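Local coordinates for protein Vv2_1132 (Vibrio vulnificus CMCP6, PDB 5Y9S) that probably regulates transcription as a tetrameric LysR-type regulator, pairing a DNA-binding helix-turn-helix domain with a domain expected to sense a small-molecule effector, at residues S237-K240 and M241-G245. Numbering follows the deposited sequence.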
ATOM      1  N   SER D 237     -20.646  -2.718  31.736  1.00 17.80           N
ATOM      2  CA  SER D 237     -19.467  -2.489  32.570  1.00 19.63           C
ATOM      3  C   SER D 237     -19.793  -1.550  33.714  1.00 24.49           C
ATOM      4  O   SER D 237     -19.344  -1.774  34.843  1.00 29.00           O
ATOM      5  CB  SER D 237     -18.320  -1.898  31.747  1.00 17.25           C
ATOM      6  OG  SER D 237     -17.658  -2.912  31.050  1.00 32.29           O
ATOM      7  N   LEU D 238     -20.541  -0.478  33.425  1.00 18.30           N
ATOM      8  CA  LEU D 238     -21.007   0.379  34.497  1.00 18.87           C
ATOM      9  C   LEU D 238     -21.689  -0.454  35.567  1.00 23.50           C
ATOM     10  O   LEU D 238     -21.406  -0.299  36.763  1.00 25.37           O
ATOM     11  CB  LEU D 238     -21.961   1.440  33.958  1.00 18.65           C
ATOM     12  CG  LEU D 238     -21.297   2.396  32.981  1.00 22.57           C
ATOM     13  CD1 LEU D 238     -22.373   3.204  32.303  1.00 22.69           C
ATOM     14  CD2 LEU D 238     -20.276   3.291  33.664  1.00 18.01           C
ATOM     15  N   VAL D 239     -22.538  -1.395  35.140  1.00 19.79           N
ATOM     16  CA  VAL D 239     -23.311  -2.193  36.086  1.00 23.95           C
ATOM     17  C   VAL D 239     -22.383  -3.012  36.986  1.00 26.40           C
ATOM     18  O   VAL D 239     -22.541  -3.016  38.209  1.00 21.93           O
ATOM     19  CB  VAL D 239     -24.324  -3.074  35.335  1.00 24.41           C
ATOM     20  CG1 VAL D 239     -24.847  -4.200  36.249  1.00 21.51           C
ATOM     21  CG2 VAL D 239     -25.471  -2.197  34.830  1.00 20.47           C
ATOM     22  N   LYS D 240     -21.382  -3.690  36.402  1.00 20.73           N
ATOM     23  CA  LYS D 240     -20.425  -4.421  37.233  1.00 23.16           C
ATOM     24  C   LYS D 240     -19.772  -3.495  38.244  1.00 23.79           C
ATOM     25  O   LYS D 240     -19.743  -3.789  39.441  1.00 22.43           O
ATOM     26  CB  LYS D 240     -19.347  -5.096  36.379  1.00 21.35           C
ATOM     27  CG  LYS D 240     -19.809  -6.318  35.641  1.00 20.63           C
ATOM     28  CD  LYS D 240     -20.465  -7.329  36.561  1.00 26.56           C
ATOM     29  CE  LYS D 240     -20.966  -8.527  35.743  1.00 43.25           C
ATOM     30  NZ  LYS D 240     -20.311  -9.815  36.163  1.00 48.63           N
ATOM     31  N   MET D 241     -19.249  -2.359  37.769  1.00 28.76           N
ATOM     32  CA  MET D 241     -18.615  -1.382  38.646  1.00 22.23           C
ATOM     33  C   MET D 241     -19.565  -0.933  39.743  1.00 27.87           C
ATOM     34  O   MET D 241     -19.162  -0.776  40.903  1.00 35.83           O
ATOM     35  CB  MET D 241     -18.167  -0.172  37.823  1.00 22.59           C
ATOM     36  CG  MET D 241     -16.885  -0.371  37.005  1.00 31.87           C
ATOM     37  SD  MET D 241     -15.588  -1.244  37.920  1.00 31.80           S
ATOM     38  CE  MET D 241     -14.682   0.153  38.514  1.00 20.59           C
ATOM     39  N   ALA D 242     -20.825  -0.674  39.389  1.00 21.96           N
ATOM     40  CA  ALA D 242     -21.743  -0.161  40.398  1.00 26.20           C
ATOM     41  C   ALA D 242     -22.027  -1.217  41.460  1.00 27.88           C
ATOM     42  O   ALA D 242     -22.119  -0.899  42.656  1.00 24.48           O
ATOM     43  CB  ALA D 242     -23.027   0.326  39.736  1.00 24.66           C
ATOM     44  N   ILE D 243     -22.148  -2.481  41.044  1.00 23.63           N
ATOM     45  CA  ILE D 243     -22.422  -3.545  42.014  1.00 28.96           C
ATOM     46  C   ILE D 243     -21.330  -3.577  43.068  1.00 32.14           C
ATOM     47  O   ILE D 243     -21.601  -3.752  44.262  1.00 31.69           O
ATOM     48  CB  ILE D 243     -22.541  -4.908  41.307  1.00 28.08           C
ATOM     49  CG1 ILE D 243     -23.803  -4.996  40.457  1.00 24.12           C
ATOM     50  CG2 ILE D 243     -22.487  -6.054  42.320  1.00 25.45           C
ATOM     51  CD1 ILE D 243     -23.926  -6.353  39.765  1.00 25.88           C
ATOM     52  N   GLY D 244     -20.078  -3.405  42.639  1.00 31.90           N
ATOM     53  CA  GLY D 244     -18.937  -3.372  43.523  1.00 30.27           C
ATOM     54  C   GLY D 244     -18.778  -2.088  44.296  1.00 25.47           C
ATOM     55  O   GLY D 244     -17.757  -1.911  44.962  1.00 30.32           O
ATOM     56  N   GLY D 245     -19.751  -1.186  44.239  1.00 25.36           N
ATOM     57  CA  GLY D 245     -19.698   0.008  45.061  1.00 25.79           C
ATOM     58  C   GLY D 245     -18.721   1.070  44.610  1.00 37.50           C
ATOM     59  O   GLY D 245     -18.363   1.935  45.413  1.00 40.15           O
TER
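V239 and I243, one helical turn apart, meet through both backbone and side chain at the end of helix 235-243. The N-H of I243 is hydrogen-bonded to V239 O at 2.9 Å, and on the same flank CD1 of I243 lies 4.2 Å from CG1 of V239. I243 CG1 sits beside its own backbone N (chi1 -70°), a setting that lays this branch back over the preceding turn, 3.3 Å from V239 O. The same i to i+4 spacing is repeated on the other faces. M241 N gives a nearly straight bond of 3.0 Å to S237 O (178° at the hydrogen). A242 N is bonded to L238 O in the same way. G244 N closes the series with a longer bond of 3.2 Å to K240 O. M241 also folds its CG back beside its own backbone N, 3.6 Å from S237 O, before the bent chain carries the thioether away from the preceding turn. The series of alpha-helical bonds then gives way to a Schellman motif, the classic C-terminal helix stop: G245, with phi at 75°, is the C-prime residue, its N bonded to A242 O while the next residue's N returns to M241 O. The helix belongs to the LysR substrate-binding domain, where it follows strand 225-232 and precedes strand 248-252. L238, M241 and A242 bury one face against L203 of strand 199-205, and F230 packs on L238 and M241. V239 and I243 instead face E259 of helix 257-261. On the flank turned to the second subunit, S237 OG is hydrogen-bonded to A110 O of that subunit, whose V111 packs on S237 and K240 and whose F118 meets M241.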